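Local coordinates for protein thioredoxin reductase (Clostridium acetobutylicum ATCC 824, PDB 6GNA) that reduces thioredoxin with electrons from ferredoxin rather than from a pyridine nucleotide, using bound FAD and probably a redox-active disulfide, at residues A[82-87]-A[227-232]; A[231-236]-A[247-252]. One frame throughout, in Å; residues are numbered along the deposited sequence.

Contacts 1 and 2 follow one another along residues 227-236: helix 226-229 ends against strand 84-89 in contact 1, and the chain then runs through the shared Pro231 and Gly232 into contact 2, where the 247-252 loop takes hold of it. Their centres lie about 12 Å apart, and Val230 CG1 touches Ile250 CD1 at 3.8 Å, which joins the two apolar patches. Contact 1 is buried and reaches the cofactor directly, since Val84 pairs with the adenine of FAD. Contact 2 sits at the surface, its centre about 16 Å from the centre of the chain, with the side chain of Leu233 about 11 Å from FAD.

Contact 1 (A[82-87]-A[227-232]); sequences VKVNNI and EQLVPG. With FAD (flavin-adenine dinucleotide), chain B.
Gln228 and Asn86 meet at the start of the contact, where the carboxamide ND2 of Asn86 stands 3.1 Å from the carbonyl O of Gln228. Leu229, the last helical residue, makes the main contact. With its CG anti to the backbone N (chi1 176°), the side chain lies against the strand, and CD1 rests on two successive peptide oxygens, 3.4 Å from both Val84 O and Asn85 O. The Leu229 side chain crosses that of Val84 at about a right angle, CD1 against CG1, while CD2 faces CD1 of Ile87 more loosely. The carbonyl of Leu229 accepts the contact's one direct backbone bond, from Ile87 N to Leu229 O at 2.9 Å, with the donor tilted 21° from the carbonyl plane. That oxygen also receives a CA-H...O approach from Asn86 CA, so two groups of the strand converge on it. At Val230 the chain leaves helical geometry; its CG2 packs on CB of Ile87, and CG1 lies 3.7 Å from Ile87 O. Pro231 brings its CD to the same carbonyl oxygen, while a water donates to both Ile87 O and Pro231 O and bridges the two backbones. On the strand, Val84 also serves the cofactor: its N donates to adenine N1A of FAD at 2.8 Å, and its O accepts from N6A at 2.9 Å. The pair reads the Watson-Crick edge of the base and fixes its rotation. Asn85 and Asn86 both face Met97 of the neighbouring strand 94-98, forming a classic beta bulge just beyond the adenine-binding residue. Backbone recognition of adenine of this kind belongs to the FAD-binding Rossmann-type domain of the pyridine nucleotide-disulphide oxidoreductase family, here with the end of helix 226-229 docked on the adenine-binding strand 84-89.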
ATOM      1  N   VAL A  82     -16.155 -14.837 -14.382  1.00 22.27           N
ATOM      2  CA  VAL A  82     -16.617 -14.194 -15.607  1.00 23.14           C
ATOM      3  C   VAL A  82     -15.719 -13.003 -15.896  1.00 22.00           C
ATOM      4  O   VAL A  82     -15.082 -12.438 -15.004  1.00 22.75           O
ATOM      5  CB  VAL A  82     -18.096 -13.735 -15.581  1.00 26.39           C
ATOM      6  CG1 VAL A  82     -19.021 -14.914 -15.352  1.00 31.14           C
ATOM      7  CG2 VAL A  82     -18.326 -12.652 -14.529  1.00 27.77           C
ATOM      8  N   LYS A  83     -15.691 -12.615 -17.164  1.00 19.39           N
ATOM      9  CA  LYS A  83     -14.967 -11.430 -17.606  1.00 19.10           C
ATOM     10  C   LYS A  83     -15.886 -10.220 -17.540  1.00 20.25           C
ATOM     11  O   LYS A  83     -16.989 -10.238 -18.083  1.00 22.28           O
ATOM     12  CB  LYS A  83     -14.446 -11.601 -19.038  1.00 19.89           C
ATOM     13  CG  LYS A  83     -13.716 -10.368 -19.587  1.00 21.03           C
ATOM     14  CD  LYS A  83     -13.180 -10.585 -21.001  1.00 20.04           C
ATOM     15  CE  LYS A  83     -12.433  -9.346 -21.496  1.00 21.95           C
ATOM     16  NZ  LYS A  83     -12.006  -9.520 -22.921  1.00 23.72           N
ATOM     17  N   VAL A  84     -15.439  -9.168 -16.872  1.00 20.23           N
ATOM     18  CA  VAL A  84     -16.185  -7.916 -16.881  1.00 20.32           C
ATOM     19  C   VAL A  84     -15.844  -7.139 -18.148  1.00 20.78           C
ATOM     20  O   VAL A  84     -14.670  -6.853 -18.413  1.00 21.00           O
ATOM     21  CB  VAL A  84     -15.892  -7.076 -15.629  1.00 19.09           C
ATOM     22  CG1 VAL A  84     -16.624  -5.733 -15.708  1.00 20.89           C
ATOM     23  CG2 VAL A  84     -16.315  -7.852 -14.379  1.00 22.12           C
ATOM     24  N   ASN A  85     -16.869  -6.792 -18.922  1.00 21.55           N
ATOM     25  CA  ASN A  85     -16.692  -6.085 -20.189  1.00 22.71           C
ATOM     26  C   ASN A  85     -16.886  -4.583 -20.095  1.00 23.82           C
ATOM     27  O   ASN A  85     -16.191  -3.832 -20.791  1.00 28.33           O
ATOM     28  CB  ASN A  85     -17.655  -6.636 -21.249  1.00 24.32           C
ATOM     29  CG  ASN A  85     -17.262  -7.993 -21.695  1.00 23.58           C
ATOM     30  OD1 ASN A  85     -16.080  -8.270 -21.892  1.00 24.41           O
ATOM     31  ND2 ASN A  85     -18.240  -8.867 -21.847  1.00 24.23           N
ATOM     32  N   ASN A  86     -17.808  -4.099 -19.260  1.00 22.32           N
ATOM     33  CA  ASN A  86     -18.064  -2.670 -19.185  1.00 25.36           C
ATOM     34  C   ASN A  86     -18.679  -2.375 -17.837  1.00 27.25           C
ATOM     35  O   ASN A  86     -19.428  -3.186 -17.287  1.00 27.01           O
ATOM     36  CB  ASN A  86     -18.999  -2.175 -20.299  1.00 27.34           C
ATOM     37  CG  ASN A  86     -18.320  -2.141 -21.646  1.00 33.16           C
ATOM     38  OD1 ASN A  86     -18.604  -2.959 -22.517  1.00 30.47           O
ATOM     39  ND2 ASN A  86     -17.401  -1.198 -21.822  1.00 32.79           N
ATOM     40  N   ILE A  87     -18.324  -1.209 -17.309  1.00 24.83           N
ATOM     41  CA  ILE A  87     -18.843  -0.710 -16.046  1.00 25.23           C
ATOM     42  C   ILE A  87     -19.319   0.696 -16.316  1.00 26.96           C
ATOM     43  O   ILE A  87     -18.523   1.562 -16.707  1.00 27.69           O
ATOM     44  CB  ILE A  87     -17.774  -0.718 -14.945  1.00 22.46           C
ATOM     45  CG1 ILE A  87     -17.282  -2.147 -14.746  1.00 23.67           C
ATOM     46  CG2 ILE A  87     -18.336  -0.137 -13.638  1.00 25.86           C
ATOM     47  CD1 ILE A  87     -16.079  -2.235 -13.890  1.00 26.74           C
ATOM     48  N   GLU A 227      -9.939   2.906 -19.806  1.00 25.68           N
ATOM     49  CA  GLU A 227     -10.807   3.965 -20.288  1.00 30.37           C
ATOM     50  C   GLU A 227     -11.911   3.427 -21.194  1.00 30.19           C
ATOM     51  O   GLU A 227     -12.926   4.104 -21.393  1.00 32.79           O
ATOM     52  CB  GLU A 227      -9.967   5.025 -21.011  1.00 39.04           C
ATOM     53  CG  GLU A 227      -9.291   4.546 -22.300  1.00 37.70           C
ATOM     54  CD  GLU A 227      -7.914   3.911 -22.096  1.00 36.59           C
ATOM     55  OE1 GLU A 227      -7.590   3.454 -20.978  1.00 34.54           O
ATOM     56  OE2 GLU A 227      -7.148   3.865 -23.084  1.00 67.61           O
ATOM     57  N   GLN A 228     -11.742   2.235 -21.752  1.00 28.06           N
ATOM     58  CA  GLN A 228     -12.807   1.570 -22.496  1.00 26.26           C
ATOM     59  C   GLN A 228     -13.696   0.734 -21.582  1.00 31.23           C
ATOM     60  O   GLN A 228     -14.922   0.709 -21.755  1.00 27.98           O
ATOM     61  CB  GLN A 228     -12.216   0.680 -23.602  1.00 28.19           C
ATOM     62  CG  GLN A 228     -11.319   1.443 -24.573  1.00 36.64           C
ATOM     63  CD  GLN A 228     -12.037   2.592 -25.231  1.00 64.47           C
ATOM     64  OE1 GLN A 228     -13.220   2.492 -25.552  1.00 46.38           O
ATOM     65  NE2 GLN A 228     -11.332   3.704 -25.418  1.00 48.23           N
ATOM     66  N   LEU A 229     -13.087   0.047 -20.615  1.00 25.39           N
ATOM     67  CA  LEU A 229     -13.848  -0.729 -19.645  1.00 24.23           C
ATOM     68  C   LEU A 229     -14.811   0.169 -18.873  1.00 25.52           C
ATOM     69  O   LEU A 229     -15.987  -0.172 -18.699  1.00 26.11           O
ATOM     70  CB  LEU A 229     -12.874  -1.418 -18.693  1.00 24.48           C
ATOM     71  CG  LEU A 229     -13.514  -2.196 -17.549  1.00 23.23           C
ATOM     72  CD1 LEU A 229     -14.105  -3.485 -18.071  1.00 30.22           C
ATOM     73  CD2 LEU A 229     -12.483  -2.495 -16.449  1.00 26.12           C
ATOM     74  N   VAL A 230     -14.348   1.354 -18.471  1.00 25.38           N
ATOM     75  CA  VAL A 230     -15.105   2.266 -17.614  1.00 25.56           C
ATOM     76  C   VAL A 230     -15.188   3.609 -18.329  1.00 25.34           C
ATOM     77  O   VAL A 230     -14.344   4.497 -18.108  1.00 25.58           O
ATOM     78  CB  VAL A 230     -14.480   2.416 -16.212  1.00 23.57           C
ATOM     79  CG1 VAL A 230     -15.446   3.170 -15.308  1.00 26.43           C
ATOM     80  CG2 VAL A 230     -14.132   1.061 -15.628  1.00 23.85           C
ATOM     81  N   PRO A 231     -16.174   3.813 -19.189  1.00 25.62           N
ATOM     82  CA  PRO A 231     -16.268   5.094 -19.888  1.00 27.72           C
ATOM     83  C   PRO A 231     -16.277   6.265 -18.919  1.00 26.86           C
ATOM     84  O   PRO A 231     -16.978   6.257 -17.901  1.00 30.37           O
ATOM     85  CB  PRO A 231     -17.595   4.985 -20.644  1.00 30.09           C
ATOM     86  CG  PRO A 231     -17.761   3.543 -20.872  1.00 30.96           C
ATOM     87  CD  PRO A 231     -17.208   2.873 -19.647  1.00 25.62           C
ATOM     88  N   GLY A 232     -15.466   7.278 -19.236  1.00 27.88           N
ATOM     89  CA  GLY A 232     -15.351   8.465 -18.416  1.00 29.00           C
ATOM     90  C   GLY A 232     -14.257   8.396 -17.373  1.00 27.91           C
ATOM     91  O   GLY A 232     -14.002   9.396 -16.690  1.00 28.87           O
TER
HETATM   92  PA  FAD B 300      -2.965  -9.041 -11.273  1.00 17.29           P
HETATM   93  O1A FAD B 300      -2.039  -9.867 -10.416  1.00 18.32           O
HETATM   94  O2A FAD B 300      -2.692  -8.923 -12.752  1.00 19.55           O
HETATM   95  O5B FAD B 300      -4.464  -9.588 -11.082  1.00 16.60           O
HETATM   96  C5B FAD B 300      -5.459  -9.305 -12.057  1.00 20.64           C
HETATM   97  C4B FAD B 300      -6.503 -10.410 -12.070  1.00 20.26           C
HETATM   98  O4B FAD B 300      -7.787  -9.855 -12.361  1.00 21.29           O
HETATM   99  C3B FAD B 300      -6.198 -11.438 -13.147  1.00 22.93           C
HETATM  100  O3B FAD B 300      -6.412 -12.762 -12.653  1.00 25.88           O
HETATM  101  C2B FAD B 300      -7.176 -11.124 -14.256  1.00 22.58           C
HETATM  102  O2B FAD B 300      -7.579 -12.294 -14.973  1.00 26.21           O
HETATM  103  C1B FAD B 300      -8.339 -10.483 -13.519  1.00 20.83           C
HETATM  104  N9A FAD B 300      -9.023  -9.491 -14.376  1.00 19.11           N
HETATM  105  C8A FAD B 300      -8.456  -8.426 -14.973  1.00 20.38           C
HETATM  106  N7A FAD B 300      -9.380  -7.734 -15.685  1.00 20.78           N
HETATM  107  C5A FAD B 300     -10.559  -8.364 -15.546  1.00 19.12           C
HETATM  108  C6A FAD B 300     -11.942  -8.167 -16.030  1.00 19.69           C
HETATM  109  N6A FAD B 300     -12.259  -7.124 -16.832  1.00 19.84           N
HETATM  110  N1A FAD B 300     -12.874  -9.064 -15.644  1.00 19.14           N
HETATM  111  C2A FAD B 300     -12.582 -10.109 -14.847  1.00 21.41           C
HETATM  112  N3A FAD B 300     -11.347 -10.343 -14.373  1.00 21.65           N
HETATM  113  C4A FAD B 300     -10.316  -9.523 -14.683  1.00 19.14           C
HETATM  114  N1  FAD B 300       5.923  -8.587  -7.596  1.00 20.20           N
HETATM  115  C2  FAD B 300       6.597  -8.600  -6.418  1.00 20.32           C
HETATM  116  O2  FAD B 300       6.307  -7.746  -5.555  1.00 20.67           O
HETATM  117  N3  FAD B 300       7.565  -9.490  -6.137  1.00 20.30           N
HETATM  118  C4  FAD B 300       7.930 -10.436  -7.012  1.00 21.67           C
HETATM  119  O4  FAD B 300       8.831 -11.252  -6.729  1.00 23.78           O
HETATM  120  C4X FAD B 300       7.244 -10.492  -8.324  1.00 21.38           C
HETATM  121  N5  FAD B 300       7.559 -11.418  -9.254  1.00 23.64           N
HETATM  122  C5X FAD B 300       6.917 -11.448 -10.443  1.00 24.23           C
HETATM  123  C6  FAD B 300       7.260 -12.411 -11.385  1.00 25.34           C
HETATM  124  C7  FAD B 300       6.607 -12.453 -12.610  1.00 26.72           C
HETATM  125  C7M FAD B 300       6.981 -13.496 -13.630  1.00 27.33           C
HETATM  126  C8  FAD B 300       5.540 -11.467 -12.917  1.00 24.31           C
HETATM  127  C8M FAD B 300       4.830 -11.508 -14.244  1.00 25.33           C
HETATM  128  C9  FAD B 300       5.194 -10.504 -11.978  1.00 22.01           C
HETATM  129  C9A FAD B 300       5.845 -10.460 -10.752  1.00 22.61           C
HETATM  130  N10 FAD B 300       5.508  -9.477  -9.799  1.00 20.78           N
HETATM  131  C10 FAD B 300       6.183  -9.489  -8.565  1.00 20.81           C
HETATM  132  C1' FAD B 300       4.451  -8.498 -10.066  1.00 19.03           C
HETATM  133  C2' FAD B 300       3.192  -8.874  -9.302  1.00 19.72           C
HETATM  134  O2' FAD B 300       2.744 -10.148  -9.772  1.00 20.28           O
HETATM  135  C3' FAD B 300       2.098  -7.837  -9.518  1.00 19.08           C
HETATM  136  O3' FAD B 300       2.528  -6.568  -9.018  1.00 19.12           O
HETATM  137  C4' FAD B 300       0.814  -8.248  -8.814  1.00 18.44           C
HETATM  138  O4' FAD B 300       0.377  -9.516  -9.317  1.00 19.23           O
HETATM  139  C5' FAD B 300      -0.274  -7.200  -9.019  1.00 16.32           C
HETATM  140  O5' FAD B 300      -1.529  -7.795  -8.717  1.00 16.51           O
HETATM  141  P   FAD B 300      -2.915  -7.110  -9.144  1.00 17.06           P
HETATM  142  O1P FAD B 300      -4.020  -7.759  -8.348  1.00 18.12           O
HETATM  143  O2P FAD B 300      -2.790  -5.607  -9.153  1.00 17.62           O
HETATM  144  O3P FAD B 300      -3.057  -7.538 -10.692  1.00 17.33           O
HETATM  145  O   HOH W   1     -18.682   4.415 -17.050  1.00 33.08           O

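Contact 2 (A[231-236]-A[247-252]); sequences PGLYVE and ETNIDG
Asn249 grips the backbone of Gly232 and Tyr234 with both ends of its carboxamide. Its ND2 donates to Gly232 O at 2.9 Å, a nearly straight bond (171° at the hydrogen) that lies in the plane of the Gly232 carbonyl and in that of the Asn249 amide. Its OD1 accepts from Tyr234 N, also at 2.9 Å, but this donor stands 53° above the plane of the Asn249 side-chain carbonyl, not on a lone pair. The amide is presented by a chi1 of 68°, which sets CG between the backbone N and the carbonyl carbon. Tyr234 CB also lies against the Asn249 carboxamide, 3.4 Å from its CG. A water accepts from Asn249 N and lies 2.9 Å from Tyr234 O, to which it can donate, though other acceptors compete for its protons. Within the 247-252 loop, Thr248 OG1 accepts from Ile250 N at 3.0 Å, closing an ST turn around Asn249; the hydroxyl is also bonded to Cys253 O. Apolar contacts flank the polar set. Leu233 CD1 lies 3.7 Å from Thr248 CB, the two side chains crossing at about a right angle, and Ile250 CD1 reaches Leu233 CA at 3.8 Å. With a donor and an acceptor of one side chain each engaged by main chain, the amide cannot flip without losing both bonds, so Asn249 pins the chain entering strand 235-236 to the loop before strand 253-255.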
ATOM      1  N   PRO A 231     -16.174   3.813 -19.189  1.00 25.62           N
ATOM      2  CA  PRO A 231     -16.268   5.094 -19.888  1.00 27.72           C
ATOM      3  C   PRO A 231     -16.277   6.265 -18.919  1.00 26.86           C
ATOM      4  O   PRO A 231     -16.978   6.257 -17.901  1.00 30.37           O
ATOM      5  CB  PRO A 231     -17.595   4.985 -20.644  1.00 30.09           C
ATOM      6  CG  PRO A 231     -17.761   3.543 -20.872  1.00 30.96           C
ATOM      7  CD  PRO A 231     -17.208   2.873 -19.647  1.00 25.62           C
ATOM      8  N   GLY A 232     -15.466   7.278 -19.236  1.00 27.88           N
ATOM      9  CA  GLY A 232     -15.351   8.465 -18.416  1.00 29.00           C
ATOM     10  C   GLY A 232     -14.257   8.396 -17.373  1.00 27.91           C
ATOM     11  O   GLY A 232     -14.002   9.396 -16.690  1.00 28.87           O
ATOM     12  N   LEU A 233     -13.614   7.248 -17.214  1.00 26.82           N
ATOM     13  CA  LEU A 233     -12.581   7.097 -16.204  1.00 25.30           C
ATOM     14  C   LEU A 233     -11.331   7.860 -16.628  1.00 27.16           C
ATOM     15  O   LEU A 233     -10.923   7.810 -17.791  1.00 29.29           O
ATOM     16  CB  LEU A 233     -12.255   5.613 -16.042  1.00 23.98           C
ATOM     17  CG  LEU A 233     -11.207   5.266 -14.989  1.00 22.82           C
ATOM     18  CD1 LEU A 233     -11.703   5.555 -13.594  1.00 24.20           C
ATOM     19  CD2 LEU A 233     -10.862   3.791 -15.099  1.00 23.63           C
ATOM     20  N   TYR A 234     -10.709   8.540 -15.666  1.00 26.94           N
ATOM     21  CA  TYR A 234      -9.505   9.322 -15.926  1.00 28.85           C
ATOM     22  C   TYR A 234      -8.258   8.441 -15.802  1.00 25.62           C
ATOM     23  O   TYR A 234      -7.978   7.872 -14.737  1.00 25.40           O
ATOM     24  CB  TYR A 234      -9.418  10.505 -14.961  1.00 28.72           C
ATOM     25  CG  TYR A 234      -8.130  11.272 -15.086  1.00 29.25           C
ATOM     26  CD1 TYR A 234      -7.772  11.882 -16.278  1.00 31.10           C
ATOM     27  CD2 TYR A 234      -7.254  11.357 -14.007  1.00 31.65           C
ATOM     28  CE1 TYR A 234      -6.593  12.593 -16.392  1.00 30.34           C
ATOM     29  CE2 TYR A 234      -6.086  12.085 -14.103  1.00 31.44           C
ATOM     30  CZ  TYR A 234      -5.740  12.658 -15.292  1.00 33.46           C
ATOM     31  OH  TYR A 234      -4.567  13.376 -15.385  1.00 36.36           O
ATOM     32  N   VAL A 235      -7.535   8.323 -16.909  1.00 26.09           N
ATOM     33  CA  VAL A 235      -6.347   7.502 -17.053  1.00 26.71           C
ATOM     34  C   VAL A 235      -5.278   8.401 -17.642  1.00 27.25           C
ATOM     35  O   VAL A 235      -5.578   9.279 -18.460  1.00 33.15           O
ATOM     36  CB  VAL A 235      -6.633   6.312 -17.995  1.00 28.78           C
ATOM     37  CG1 VAL A 235      -5.407   5.447 -18.210  1.00 36.48           C
ATOM     38  CG2 VAL A 235      -7.772   5.473 -17.465  1.00 29.00           C
ATOM     39  N   GLU A 236      -4.045   8.206 -17.223  1.00 28.84           N
ATOM     40  CA  GLU A 236      -2.922   8.911 -17.805  1.00 33.71           C
ATOM     41  C   GLU A 236      -1.770   7.926 -17.906  1.00 54.43           C
ATOM     42  O   GLU A 236      -1.437   7.251 -16.927  1.00 33.37           O
ATOM     43  CB  GLU A 236      -2.543  10.118 -16.941  1.00 36.17           C
ATOM     44  CG  GLU A 236      -1.317  10.866 -17.409  1.00 34.68           C
ATOM     45  CD  GLU A 236      -1.029  12.096 -16.556  1.00 35.86           C
ATOM     46  OE1 GLU A 236      -0.732  13.160 -17.135  1.00 44.89           O
ATOM     47  OE2 GLU A 236      -1.121  11.991 -15.315  1.00 40.02           O
ATOM     48  N   GLU A 247      -9.401   6.649  -4.539  1.00 25.08           N
ATOM     49  CA  GLU A 247     -10.532   7.152  -5.304  1.00 24.85           C
ATOM     50  C   GLU A 247     -10.093   7.549  -6.710  1.00 25.00           C
ATOM     51  O   GLU A 247      -9.084   8.237  -6.884  1.00 26.45           O
ATOM     52  CB  GLU A 247     -11.105   8.382  -4.600  1.00 25.29           C
ATOM     53  CG  GLU A 247     -11.754   8.062  -3.269  1.00 28.26           C
ATOM     54  CD  GLU A 247     -12.054   9.285  -2.416  1.00 37.71           C
ATOM     55  OE1 GLU A 247     -11.493  10.373  -2.675  1.00 35.42           O
ATOM     56  OE2 GLU A 247     -12.858   9.142  -1.472  1.00 37.55           O
ATOM     57  N   THR A 248     -10.860   7.138  -7.714  1.00 27.12           N
ATOM     58  CA  THR A 248     -10.667   7.629  -9.072  1.00 24.51           C
ATOM     59  C   THR A 248     -11.445   8.930  -9.242  1.00 27.39           C
ATOM     60  O   THR A 248     -12.008   9.464  -8.282  1.00 28.17           O
ATOM     61  CB  THR A 248     -11.184   6.607 -10.089  1.00 24.13           C
ATOM     62  OG1 THR A 248     -12.621   6.612 -10.077  1.00 24.06           O
ATOM     63  CG2 THR A 248     -10.652   5.188  -9.815  1.00 24.16           C
ATOM     64  N   ASN A 249     -11.511   9.438 -10.479  1.00 25.93           N
ATOM     65  CA  ASN A 249     -12.317  10.621 -10.777  1.00 27.56           C
ATOM     66  C   ASN A 249     -13.816  10.350 -10.700  1.00 28.59           C
ATOM     67  O   ASN A 249     -14.599  11.302 -10.712  1.00 32.91           O
ATOM     68  CB  ASN A 249     -11.985  11.187 -12.167  1.00 29.08           C
ATOM     69  CG  ASN A 249     -12.407  10.276 -13.286  1.00 27.93           C
ATOM     70  OD1 ASN A 249     -12.152   9.074 -13.226  1.00 27.82           O
ATOM     71  ND2 ASN A 249     -13.051  10.816 -14.305  1.00 29.16           N
ATOM     72  N   ILE A 250     -14.238   9.092 -10.625  1.00 28.86           N
ATOM     73  CA  ILE A 250     -15.650   8.727 -10.628  1.00 27.06           C
ATOM     74  C   ILE A 250     -16.062   8.404  -9.199  1.00 29.01           C
ATOM     75  O   ILE A 250     -15.524   7.475  -8.591  1.00 28.45           O
ATOM     76  CB  ILE A 250     -15.916   7.546 -11.578  1.00 27.27           C
ATOM     77  CG1 ILE A 250     -15.633   7.953 -13.034  1.00 31.54           C
ATOM     78  CG2 ILE A 250     -17.365   7.048 -11.453  1.00 30.13           C
ATOM     79  CD1 ILE A 250     -15.682   6.788 -14.026  1.00 32.83           C
ATOM     80  N   ASP A 251     -17.009   9.163  -8.649  1.00 32.14           N
ATOM     81  CA  ASP A 251     -17.423   8.936  -7.268  1.00 30.47           C
ATOM     82  C   ASP A 251     -17.905   7.497  -7.096  1.00 31.61           C
ATOM     83  O   ASP A 251     -18.672   6.983  -7.911  1.00 32.37           O
ATOM     84  CB  ASP A 251     -18.541   9.910  -6.894  1.00 34.56           C
ATOM     85  CG  ASP A 251     -18.928   9.822  -5.427  1.00 41.26           C
ATOM     86  OD1 ASP A 251     -18.025   9.863  -4.565  1.00 47.37           O
ATOM     87  OD2 ASP A 251     -20.138   9.719  -5.136  1.00 66.91           O
ATOM     88  N   GLY A 252     -17.462   6.851  -6.023  1.00 28.46           N
ATOM     89  CA  GLY A 252     -17.831   5.474  -5.755  1.00 31.16           C
ATOM     90  C   GLY A 252     -17.006   4.429  -6.479  1.00 23.89           C
ATOM     91  O   GLY A 252     -17.238   3.238  -6.267  1.00 26.84           O
TER
HETATM   92  O   HOH W   2      -9.127   8.299 -12.160  1.00 23.65           O